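Local structure of tailspike protein (6E1R) at residues T154-G158 with F159-S163; K219-F222 with G223-M226; E386-I389 with A390-F393; L454-P457 with S458-G461; S522-S525 with S526-V530. The protein probably recognises and cleaves the capsular polysaccharide of Acinetobacter baumannii, as phage tailspike hydrolases do, with this chain forming the part behind the N-terminal end. One frame throughout, in Å; residues are numbered along the deposited sequence.

Contact 1 (T154-G158 with F159-S163)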
loop_
_atom_site.group_PDB
_atom_site.type_symbol
_atom_site.label_atom_id
_atom_site.label_comp_id
_atom_site.label_asym_id
_atom_site.label_seq_id
_atom_site.Cartn_x
_atom_site.Cartn_y
_atom_site.Cartn_z
ATOM N N THR A 154 18.884 -12.127 -24.855
ATOM C CA THR A 154 19.603 -10.881 -25.084
ATOM C C THR A 154 18.603 -9.795 -25.455
ATOM O O THR A 154 17.919 -9.897 -26.479
ATOM C CB THR A 154 20.652 -11.045 -26.185
ATOM O OG1 THR A 154 21.731 -11.855 -25.700
ATOM C CG2 THR A 154 21.189 -9.693 -26.615
ATOM N N VAL A 155 18.516 -8.766 -24.618
ATOM C CA VAL A 155 17.615 -7.647 -24.869
ATOM C C VAL A 155 18.216 -6.767 -25.955
ATOM O O VAL A 155 19.387 -6.377 -25.881
ATOM C CB VAL A 155 17.364 -6.853 -23.579
ATOM C CG1 VAL A 155 16.398 -5.712 -23.840
ATOM C CG2 VAL A 155 16.829 -7.773 -22.492
ATOM N N LYS A 156 17.414 -6.448 -26.968
ATOM C CA LYS A 156 17.889 -5.653 -28.088
ATOM C C LYS A 156 18.053 -4.190 -27.685
ATOM O O LYS A 156 17.504 -3.723 -26.683
ATOM C CB LYS A 156 16.922 -5.762 -29.265
ATOM C CG LYS A 156 16.732 -7.175 -29.791
ATOM C CD LYS A 156 15.660 -7.212 -30.865
ATOM C CE LYS A 156 15.512 -8.602 -31.453
ATOM N NZ LYS A 156 14.498 -8.629 -32.542
ATOM N N ALA A 157 18.826 -3.463 -28.488
ATOM C CA ALA A 157 19.108 -2.065 -28.199
ATOM C C ALA A 157 17.858 -1.209 -28.372
ATOM O O ALA A 157 16.969 -1.518 -29.171
ATOM C CB ALA A 157 20.223 -1.547 -29.106
ATOM N N GLY A 158 17.799 -0.122 -27.611
ATOM C CA GLY A 158 16.672 0.791 -27.722
ATOM C C GLY A 158 15.416 0.185 -27.127
ATOM O O GLY A 158 15.403 -0.279 -25.981
ATOM N N PHE A 159 14.343 0.183 -27.918
ATOM C CA PHE A 159 13.061 -0.383 -27.519
ATOM C C PHE A 159 12.695 -1.605 -28.352
ATOM O O PHE A 159 11.535 -2.030 -28.350
ATOM C CB PHE A 159 11.952 0.666 -27.623
ATOM C CG PHE A 159 12.177 1.885 -26.774
ATOM C CD1 PHE A 159 12.952 2.936 -27.237
ATOM C CD2 PHE A 159 11.594 1.990 -25.522
ATOM C CE1 PHE A 159 13.153 4.061 -26.461
ATOM C CE2 PHE A 159 11.790 3.114 -24.742
ATOM C CZ PHE A 159 12.572 4.150 -25.212
ATOM N N SER A 160 13.666 -2.179 -29.067
ATOM C CA SER A 160 13.381 -3.266 -29.996
ATOM C C SER A 160 12.892 -4.528 -29.295
ATOM O O SER A 160 12.307 -5.397 -29.951
ATOM C CB SER A 160 14.624 -3.575 -30.829
ATOM O OG SER A 160 15.090 -2.413 -31.494
ATOM N N SER A 161 13.120 -4.657 -27.990
ATOM C CA SER A 161 12.633 -5.794 -27.221
ATOM C C SER A 161 11.428 -5.441 -26.359
ATOM O O SER A 161 11.031 -6.248 -25.512
ATOM C CB SER A 161 13.751 -6.356 -26.339
ATOM O OG SER A 161 14.830 -6.837 -27.119
ATOM N N GLU A 162 10.841 -4.262 -26.555
ATOM C CA GLU A 162 9.721 -3.833 -25.728
ATOM C C GLU A 162 8.541 -4.785 -25.882
ATOM O O GLU A 162 8.333 -5.385 -26.940
ATOM C CB GLU A 162 9.308 -2.404 -26.091
ATOM C CG GLU A 162 8.264 -1.797 -25.165
ATOM C CD GLU A 162 7.862 -0.394 -25.567
ATOM O OE1 GLU A 162 7.629 -0.157 -26.771
ATOM O OE2 GLU A 162 7.787 0.477 -24.676
ATOM N N SER A 163 7.779 -4.926 -24.792
ATOM C CA SER A 163 6.597 -5.778 -24.712
ATOM C C SER A 163 6.990 -7.249 -24.743
ATOM O O SER A 163 7.494 -7.745 -25.755
ATOM C CB SER A 163 5.604 -5.459 -25.835
ATOM O OG SER A 163 5.167 -4.114 -25.758
HETATM O O HOH W 1 14.978 -3.240 -26.250
HETATM O O HOH W 2 14.528 0.656 -30.362
#

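Contact 2 (K219-F222 with G223-M226)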
loop_
_atom_site.group_PDB
_atom_site.type_symbol
_atom_site.label_atom_id
_atom_site.label_comp_id
_atom_site.label_asym_id
_atom_site.label_seq_id
_atom_site.Cartn_x
_atom_site.Cartn_y
_atom_site.Cartn_z
ATOM N N LYS A 219 5.307 -13.077 -7.735
ATOM C CA LYS A 219 5.772 -14.216 -6.942
ATOM C C LYS A 219 6.937 -14.931 -7.624
ATOM O O LYS A 219 6.931 -16.147 -7.827
ATOM C CB LYS A 219 4.632 -15.185 -6.629
ATOM C CG LYS A 219 4.948 -16.076 -5.436
ATOM C CD LYS A 219 3.702 -16.628 -4.786
ATOM C CE LYS A 219 4.038 -17.302 -3.466
ATOM N NZ LYS A 219 2.823 -17.587 -2.659
ATOM N N CYS A 220 7.943 -14.150 -7.995
ATOM C CA CYS A 220 9.164 -14.724 -8.527
ATOM C C CYS A 220 10.087 -15.112 -7.380
ATOM O O CYS A 220 9.913 -14.685 -6.235
ATOM C CB CYS A 220 9.861 -13.738 -9.464
ATOM S SG CYS A 220 8.923 -13.359 -10.959
ATOM N N ASP A 221 11.076 -15.943 -7.693
ATOM C CA ASP A 221 12.025 -16.412 -6.695
ATOM C C ASP A 221 13.438 -16.188 -7.211
ATOM O O ASP A 221 13.749 -16.539 -8.353
ATOM C CB ASP A 221 11.799 -17.890 -6.364
ATOM C CG ASP A 221 12.643 -18.360 -5.197
ATOM O OD1 ASP A 221 13.885 -18.351 -5.317
ATOM O OD2 ASP A 221 12.061 -18.730 -4.153
ATOM N N PHE A 222 14.288 -15.614 -6.361
ATOM C CA PHE A 222 15.670 -15.297 -6.710
ATOM C C PHE A 222 16.595 -15.958 -5.692
ATOM O O PHE A 222 16.759 -15.458 -4.575
ATOM C CB PHE A 222 15.897 -13.789 -6.751
ATOM C CG PHE A 222 15.162 -13.088 -7.859
ATOM C CD1 PHE A 222 13.839 -12.711 -7.705
ATOM C CD2 PHE A 222 15.802 -12.792 -9.051
ATOM C CE1 PHE A 222 13.165 -12.059 -8.720
ATOM C CE2 PHE A 222 15.135 -12.140 -10.070
ATOM C CZ PHE A 222 13.814 -11.773 -9.905
ATOM N N GLY A 223 17.189 -17.083 -6.079
ATOM C CA GLY A 223 18.283 -17.676 -5.338
ATOM C C GLY A 223 17.916 -18.599 -4.197
ATOM O O GLY A 223 18.801 -18.951 -3.409
ATOM N N THR A 224 16.656 -19.021 -4.084
ATOM C CA THR A 224 16.306 -19.969 -3.029
ATOM C C THR A 224 16.877 -21.345 -3.337
ATOM O O THR A 224 17.493 -21.984 -2.476
ATOM C CB THR A 224 14.790 -20.043 -2.850
ATOM O OG1 THR A 224 14.276 -18.739 -2.556
ATOM C CG2 THR A 224 14.435 -20.986 -1.709
ATOM N N TYR A 225 16.683 -21.816 -4.565
ATOM C CA TYR A 225 17.138 -23.129 -4.990
ATOM C C TYR A 225 18.422 -22.993 -5.799
ATOM O O TYR A 225 18.656 -21.982 -6.466
ATOM C CB TYR A 225 16.063 -23.837 -5.817
ATOM C CG TYR A 225 14.736 -23.945 -5.105
ATOM C CD1 TYR A 225 14.473 -25.005 -4.246
ATOM C CD2 TYR A 225 13.749 -22.984 -5.281
ATOM C CE1 TYR A 225 13.260 -25.108 -3.588
ATOM C CE2 TYR A 225 12.535 -23.078 -4.626
ATOM C CZ TYR A 225 12.296 -24.142 -3.782
ATOM O OH TYR A 225 11.089 -24.240 -3.129
HETATM N N MSE A 226 19.257 -24.023 -5.727
HETATM C CA MSE A 226 20.561 -23.996 -6.378
HETATM C C MSE A 226 20.881 -25.345 -7.014
HETATM O O MSE A 226 21.161 -26.317 -6.312
HETATM C CB MSE A 226 21.643 -23.612 -5.369
HETATM C CG MSE A 226 22.957 -23.169 -5.988
HETATM SE SE MSE A 226 24.392 -23.101 -4.669
HETATM C CE MSE A 226 24.904 -21.238 -4.851
#

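Contact 3 (E386-I389 with A390-F393)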
loop_
_atom_site.group_PDB
_atom_site.type_symbol
_atom_site.label_atom_id
_atom_site.label_comp_id
_atom_site.label_asym_id
_atom_site.label_seq_id
_atom_site.Cartn_x
_atom_site.Cartn_y
_atom_site.Cartn_z
ATOM N N GLU A 386 11.544 10.799 8.862
ATOM C CA GLU A 386 10.331 11.541 8.541
ATOM C C GLU A 386 9.182 11.152 9.462
ATOM O O GLU A 386 8.351 12.002 9.804
ATOM C CB GLU A 386 9.942 11.315 7.080
ATOM C CG GLU A 386 8.784 12.178 6.603
ATOM C CD GLU A 386 9.122 13.657 6.586
ATOM O OE1 GLU A 386 10.307 13.995 6.384
ATOM O OE2 GLU A 386 8.202 14.480 6.779
ATOM N N ASN A 387 9.119 9.888 9.871
ATOM C CA ASN A 387 8.113 9.426 10.818
ATOM C C ASN A 387 8.504 8.044 11.321
ATOM O O ASN A 387 9.092 7.247 10.585
ATOM C CB ASN A 387 6.716 9.390 10.186
ATOM C CG ASN A 387 5.611 9.514 11.214
ATOM O OD1 ASN A 387 4.864 8.567 11.451
ATOM N ND2 ASN A 387 5.510 10.682 11.840
ATOM N N SER A 388 8.170 7.775 12.584
ATOM C CA SER A 388 8.472 6.487 13.212
ATOM C C SER A 388 7.361 6.209 14.220
ATOM O O SER A 388 7.403 6.717 15.344
ATOM C CB SER A 388 9.842 6.505 13.876
ATOM O OG SER A 388 9.989 5.418 14.773
ATOM N N ILE A 389 6.378 5.406 13.815
ATOM C CA ILE A 389 5.177 5.177 14.609
ATOM C C ILE A 389 4.917 3.682 14.735
ATOM O O ILE A 389 5.093 2.925 13.774
ATOM C CB ILE A 389 3.951 5.888 13.999
ATOM C CG1 ILE A 389 3.857 5.609 12.497
ATOM C CG2 ILE A 389 4.007 7.384 14.282
ATOM C CD1 ILE A 389 2.629 6.205 11.841
ATOM N N ALA A 390 4.504 3.264 15.935
ATOM C CA ALA A 390 4.046 1.901 16.207
ATOM C C ALA A 390 5.104 0.851 15.880
ATOM O O ALA A 390 4.779 -0.292 15.557
ATOM C CB ALA A 390 2.744 1.598 15.459
ATOM N N ASN A 391 6.377 1.223 15.975
ATOM C CA ASN A 391 7.468 0.289 15.740
ATOM C C ASN A 391 7.835 -0.434 17.029
ATOM O O ASN A 391 7.829 0.159 18.111
ATOM C CB ASN A 391 8.694 1.021 15.194
ATOM C CG ASN A 391 8.439 1.661 13.848
ATOM O OD1 ASN A 391 7.937 1.017 12.927
ATOM N ND2 ASN A 391 8.782 2.940 13.727
ATOM N N HIS A 392 8.156 -1.719 16.906
ATOM C CA HIS A 392 8.679 -2.504 18.017
ATOM C C HIS A 392 10.026 -3.080 17.612
ATOM O O HIS A 392 10.106 -3.884 16.677
ATOM C CB HIS A 392 7.724 -3.627 18.422
ATOM C CG HIS A 392 8.281 -4.524 19.485
ATOM N ND1 HIS A 392 8.614 -4.069 20.742
ATOM C CD2 HIS A 392 8.577 -5.845 19.473
ATOM C CE1 HIS A 392 9.086 -5.073 21.461
ATOM N NE2 HIS A 392 9.072 -6.162 20.715
ATOM N N PHE A 393 11.078 -2.669 18.315
ATOM C CA PHE A 393 12.433 -3.129 18.044
ATOM C C PHE A 393 13.080 -3.548 19.354
ATOM O O PHE A 393 13.198 -2.736 20.277
ATOM C CB PHE A 393 13.263 -2.036 17.363
ATOM C CG PHE A 393 12.917 -1.824 15.918
ATOM C CD1 PHE A 393 12.783 -2.903 15.060
ATOM C CD2 PHE A 393 12.722 -0.548 15.419
ATOM C CE1 PHE A 393 12.464 -2.711 13.729
ATOM C CE2 PHE A 393 12.403 -0.350 14.089
ATOM C CZ PHE A 393 12.274 -1.433 13.243
HETATM O O HOH W 3 7.366 3.894 17.371
#

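Contact 4 (L454-P457 with S458-G461)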
loop_
_atom_site.group_PDB
_atom_site.type_symbol
_atom_site.label_atom_id
_atom_site.label_comp_id
_atom_site.label_asym_id
_atom_site.label_seq_id
_atom_site.Cartn_x
_atom_site.Cartn_y
_atom_site.Cartn_z
ATOM N N LEU A 454 14.565 42.142 18.079
ATOM C CA LEU A 454 13.152 42.041 18.408
ATOM C C LEU A 454 12.314 42.519 17.232
ATOM O O LEU A 454 12.672 43.490 16.556
ATOM C CB LEU A 454 12.821 42.859 19.660
ATOM C CG LEU A 454 13.645 42.517 20.902
ATOM C CD1 LEU A 454 13.229 43.381 22.083
ATOM C CD2 LEU A 454 13.518 41.037 21.241
ATOM N N SER A 455 11.198 41.835 16.993
ATOM C CA SER A 455 10.304 42.191 15.900
ATOM C C SER A 455 8.966 41.504 16.111
ATOM O O SER A 455 8.848 40.560 16.897
ATOM C CB SER A 455 10.894 41.801 14.539
ATOM O OG SER A 455 11.134 40.406 14.470
ATOM N N HIS A 456 7.959 41.997 15.404
ATOM C CA HIS A 456 6.662 41.335 15.406
ATOM C C HIS A 456 6.777 40.026 14.634
ATOM O O HIS A 456 7.328 40.011 13.527
ATOM C CB HIS A 456 5.601 42.238 14.778
ATOM C CG HIS A 456 4.195 41.798 15.040
ATOM N ND1 HIS A 456 3.623 40.717 14.405
ATOM C CD2 HIS A 456 3.241 42.300 15.859
ATOM C CE1 HIS A 456 2.380 40.567 14.826
ATOM N NE2 HIS A 456 2.122 41.516 15.709
ATOM N N PRO A 457 6.274 38.911 15.174
ATOM C CA PRO A 457 6.494 37.617 14.511
ATOM C C PRO A 457 5.541 37.324 13.363
ATOM O O PRO A 457 5.827 36.420 12.568
ATOM C CB PRO A 457 6.315 36.600 15.650
ATOM C CG PRO A 457 5.560 37.330 16.740
ATOM C CD PRO A 457 5.440 38.787 16.379
ATOM N N SER A 458 4.430 38.047 13.246
ATOM C CA SER A 458 3.447 37.798 12.198
ATOM C C SER A 458 3.383 38.900 11.153
ATOM O O SER A 458 3.226 38.608 9.966
ATOM C CB SER A 458 2.056 37.617 12.814
ATOM O OG SER A 458 2.114 36.825 13.988
ATOM N N ILE A 459 3.501 40.160 11.560
ATOM C CA ILE A 459 3.381 41.304 10.665
ATOM C C ILE A 459 4.751 41.958 10.553
ATOM O O ILE A 459 5.348 42.343 11.566
ATOM C CB ILE A 459 2.326 42.301 11.164
ATOM C CG1 ILE A 459 1.043 41.559 11.547
ATOM C CG2 ILE A 459 2.037 43.349 10.099
ATOM C CD1 ILE A 459 0.024 42.423 12.252
ATOM N N SER A 460 5.247 42.084 9.325
ATOM C CA SER A 460 6.588 42.609 9.104
ATOM C C SER A 460 6.642 44.101 9.413
ATOM O O SER A 460 5.825 44.881 8.913
ATOM C CB SER A 460 7.025 42.352 7.663
ATOM O OG SER A 460 8.368 42.756 7.460
ATOM N N GLY A 461 7.607 44.495 10.242
ATOM C CA GLY A 461 7.806 45.893 10.564
ATOM C C GLY A 461 6.756 46.513 11.456
ATOM O O GLY A 461 6.791 47.728 11.676
#

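Contact 5 (S522-S525 with S526-V530)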
loop_
_atom_site.group_PDB
_atom_site.type_symbol
_atom_site.label_atom_id
_atom_site.label_comp_id
_atom_site.label_asym_id
_atom_site.label_seq_id
_atom_site.Cartn_x
_atom_site.Cartn_y
_atom_site.Cartn_z
ATOM N N SER A 522 18.128 47.142 27.623
ATOM C CA SER A 522 17.608 48.259 26.850
ATOM C C SER A 522 17.346 47.783 25.428
ATOM O O SER A 522 17.654 46.645 25.063
ATOM C CB SER A 522 18.579 49.444 26.851
ATOM O OG SER A 522 19.814 49.085 26.255
ATOM N N ILE A 523 16.762 48.672 24.626
ATOM C CA ILE A 523 16.508 48.425 23.211
ATOM C C ILE A 523 16.991 49.644 22.440
ATOM O O ILE A 523 16.554 50.768 22.716
ATOM C CB ILE A 523 15.022 48.150 22.921
ATOM C CG1 ILE A 523 14.512 46.984 23.769
ATOM C CG2 ILE A 523 14.814 47.861 21.442
ATOM C CD1 ILE A 523 13.032 46.710 23.606
ATOM N N ASN A 524 17.888 49.429 21.480
ATOM C CA ASN A 524 18.465 50.526 20.720
ATOM C C ASN A 524 17.570 50.861 19.528
ATOM O O ASN A 524 16.465 50.331 19.381
ATOM C CB ASN A 524 19.895 50.190 20.292
ATOM C CG ASN A 524 19.980 48.946 19.417
ATOM O OD1 ASN A 524 18.977 48.453 18.901
ATOM N ND2 ASN A 524 21.194 48.439 19.241
ATOM N N SER A 525 18.048 51.750 18.654
ATOM C CA SER A 525 17.257 52.168 17.503
ATOM C C SER A 525 17.081 51.054 16.480
ATOM O O SER A 525 16.160 51.126 15.661
ATOM C CB SER A 525 17.900 53.388 16.841
ATOM O OG SER A 525 19.247 53.128 16.487
ATOM N N SER A 526 17.940 50.035 16.504
ATOM C CA SER A 526 17.835 48.900 15.595
ATOM C C SER A 526 16.987 47.765 16.162
ATOM O O SER A 526 17.060 46.640 15.653
ATOM C CB SER A 526 19.230 48.386 15.231
ATOM O OG SER A 526 19.974 49.380 14.547
ATOM N N ASN A 527 16.196 48.034 17.204
ATOM C CA ASN A 527 15.328 47.031 17.828
ATOM C C ASN A 527 16.118 45.824 18.328
ATOM O O ASN A 527 15.647 44.687 18.278
ATOM C CB ASN A 527 14.212 46.592 16.876
ATOM C CG ASN A 527 13.283 47.730 16.500
ATOM O OD1 ASN A 527 12.391 48.096 17.266
ATOM N ND2 ASN A 527 13.484 48.293 15.313
ATOM N N VAL A 528 17.333 46.069 18.814
ATOM C CA VAL A 528 18.192 45.020 19.352
ATOM C C VAL A 528 18.115 45.056 20.872
ATOM O O VAL A 528 18.260 46.122 21.485
ATOM C CB VAL A 528 19.643 45.188 18.871
ATOM C CG1 VAL A 528 20.543 44.150 19.527
ATOM C CG2 VAL A 528 19.713 45.077 17.356
ATOM N N LEU A 529 17.882 43.895 21.482
ATOM C CA LEU A 529 17.922 43.773 22.937
ATOM C C LEU A 529 19.372 43.846 23.398
ATOM O O LEU A 529 20.162 42.934 23.134
ATOM C CB LEU A 529 17.270 42.467 23.380
ATOM C CG LEU A 529 17.217 42.214 24.888
ATOM C CD1 LEU A 529 16.323 43.237 25.571
ATOM C CD2 LEU A 529 16.745 40.800 25.188
ATOM N N VAL A 530 19.727 44.928 24.087
ATOM C CA VAL A 530 21.102 45.202 24.484
ATOM C C VAL A 530 21.259 44.938 25.973
ATOM O O VAL A 530 20.402 45.323 26.779
ATOM C CB VAL A 530 21.501 46.650 24.137
ATOM C CG1 VAL A 530 22.941 46.922 24.544
ATOM C CG2 VAL A 530 21.300 46.912 22.653
HETATM O O HOH W 4 21.145 47.995 28.457
HETATM O O HOH W 5 21.536 51.415 16.587
#

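Contact 1 (T154-G158 with F159-S163)
The phenyl ring of Phe159 meets the carbonyl group of Gly158 obliquely, with CG of Phe159 3.7 Å from C of Gly158. The ring also meets that of Tyr189, the two planes making about 65°, and it rests on Arg246. Behind the ring the chain makes two successive tight turns, a type II' turn from Ala157 to Ser160 and a type I turn from Phe159 to Glu162. The first is closed by a weak bond from Ser160 N to Ala157 O, 3.4 Å long. Below it, the hydroxyl of Ser161 reaches back across the loop mouth: OG accepts the N-H of Lys156 at 2.6 Å and 163°, and donates onward to Leu125 O. The torsion that turns OG of Ser161 back to this N-H sets it anti to its own carbonyl carbon (chi1 -62°). Alongside, Val155 CG1 packs on Ser161 CB at 3.7 Å. A water bridges the same gap, accepting from Ser161 N at 2.9 Å and probably donating to Lys156 O. Lys156 itself runs outward, extended, to a salt bridge with Asp126. The loop thus leaves strand 151-155, which lies between strands 123-124 and 178-184, and leads into strand 164-167.

Contact 2 (K219-F222 with G223-M226)
A corner of the parallel beta-helix, where strand 221-222 gives way to the loop leading to strand 235-239, is shaped by Asp221 and Thr224. The carboxylate of Asp221 reaches over the bend and takes two bonds from one residue. OD1 accepts the backbone N-H of Thr224 at 3.1 Å and 153°, while OD2 accepts the hydroxyl OG1 of Thr224 at 2.7 Å; both oxygens use their syn lone pairs. The carboxylate reaches the bend because CG of Asp221 lies anti to its backbone N (chi1 -172°), and the two side chains then cross at about a right angle. Beyond this pair, CG2 of Thr224 sits 4.0 Å above the plane of the Tyr225 ring, offset toward the rim, and the hydroxyl of that ring bonds to Gln192 of the third subunit. Gly223, with phi 86°, makes the bend itself. Phe222 turns away from this pairing to stack with Phe200 and Phe258, residues of the strands that flank strand 221-222 in the coil. Arg202 binds the carbonyl oxygens of Gly223 and Thr224, and Arg259 gives OG1 of Thr224 a weak bond. With one donor on each oxygen, the Asp221 carboxylate is fixed in its rotation about CB-CG. The two donors should also offset its buried negative charge, with Arg259 at most a possible second-shell influence through Thr224.

Contact 3 (E386-I389 with A390-F393)
Between Ser388 and Asn391 the chain turns at Ala390, whose positive phi (58°) and psi (29°) place it in the left-handed helical region, between the strand ending at Ile389 and strand 392-395. Across this turn the amide of Asn391 points back at Ser388: ND2 donates to OG of Ser388 at 2.9 Å, with a bent N-H...O angle of 134°. The hydroxyl oxygen lies almost in the amide plane, only 2° from it, so the bend comes from direction within that plane. OG of Ser388 stands anti to its backbone N and beside its carbonyl carbon, which carries it toward the turn, and it donates in its turn to Arg405 O. The amide carbon also lies near the Ile389 carbonyl, with CG of Asn391 3.6 Å from O of Ile389. A water adds a second, looser bridge, accepting from Asn391 N at 3.2 Å and donating weakly to Ser388 O at 3.5 Å. The amide also binds the preceding coil: ND2 donates to Phe360 O as well, and OD1 accepts from Cys363 N. The turn asparagine thus ties its own coil of the parallel beta-helix to the backbone of the coil before it. Every polar atom of this buried amide therefore has a partner, and the three bonds together fix both its rotation and which end is nitrogen.

Contact 4 (L454-P457 with S458-G461)
Hydrogen bonding between His456 and Ser458 comes first: the backbone N-H of Ser458 points at ND1 of His456, 3.0 Å away and at 153°, and the donor lies 19° out of the ring plane. The ring nitrogen thus accepts the N-H two residues further along the chain, a bond from side chain to backbone that spans Pro457. Torsion helps: CG of His456 is anti to its backbone N (chi1 -165°), which folds the ring forward beneath the bend at Pro457. Ile459 N approaches the same nitrogen, ND1 of His456, to 2.9 Å. Contacts with the ring are of two kinds. Over one face sits CB of Ile459 in a CH-pi contact, 4.2 Å from the centroid of the His456 ring, while CG1 of Ile459 reaches CE1 of His456 at 3.7 Å. At the edge, CA of Ser458 lies in the ring plane, and its CB comes to 3.6 Å from CE1 of His456. The packing of the turn is thus chiefly that of Ile459 on the imidazole. Outside the turn, His456 rests on Asn550, and the second subunit covers part of the loop, where its Tyr431 meets Pro457 and its Thr477 meets Ile459. Strand 448-455 leads into this loop in the C-terminal antiparallel domain. Acceptance of an N-H by ND1 implies that this nitrogen carries no proton, so that the ring is probably neutral with its hydrogen on NE2.

Contact 5 (S522-S525 with S526-V530)
Asn524 and Val528 cross obliquely at the head of a beta hairpin whose arms are strands 519-523 and 528-533. The loop is a type I turn from Asn524 to Asn527 with a G1-type beta bulge: Asn527 N donates to Asn524 O at 3.2 Å, Asn524 N donates weakly to Val528 O, and Asn527 has a positive phi of 58°. CG of Asn524 takes the position between its backbone N and carbonyl carbon (chi1 60°), which swings the amide over the turn. There OD1 accepts Val528 N at 2.9 Å and, weakly, Ser526 N at 3.1 Å. The other end of that amide meets Val530 at about a right angle, ND2 of Asn524 lying 3.7 Å from CG2 of Val530. Ser522 and Val530 share this face as a hydrogen-bonded pair, with OG of Ser522 3.6 Å from CB of Val530. Ile523 and Leu529, a non-hydrogen-bonded pair, turn to the reverse face, where they pack on Lys498 and Ile500 of strand 497-507. OD1 of Asn527 bonds to Tyr464 and Lys498, outside the hairpin. Within it, CG2 of Ile523 touches CA of Asn527 at 3.7 Å.

How the contacts relate
The five contacts follow one another along the chain in series. Contacts 1, 2 and 3 mark bends of the parallel beta-helix; centres of contacts 1 and 2 are about 25 Å apart, and those of 2 and 3 about 31 Å. Contacts 4 and 5 belong to the C-terminal antiparallel domain, where contact 4 lies about 38 Å from contact 3, centre to centre. They touch: Leu454 N and Asn527 O, 2.8 Å apart, probably hydrogen-bond, between neighbouring strands 448-455 and 528-533. Across subunits, Ser163 of contact 1 packs on Tyr225 of another copy. Contacts 1 to 4 all meet neighbouring subunits of the three-chain assembly, while contact 5 is a surface hairpin that meets none.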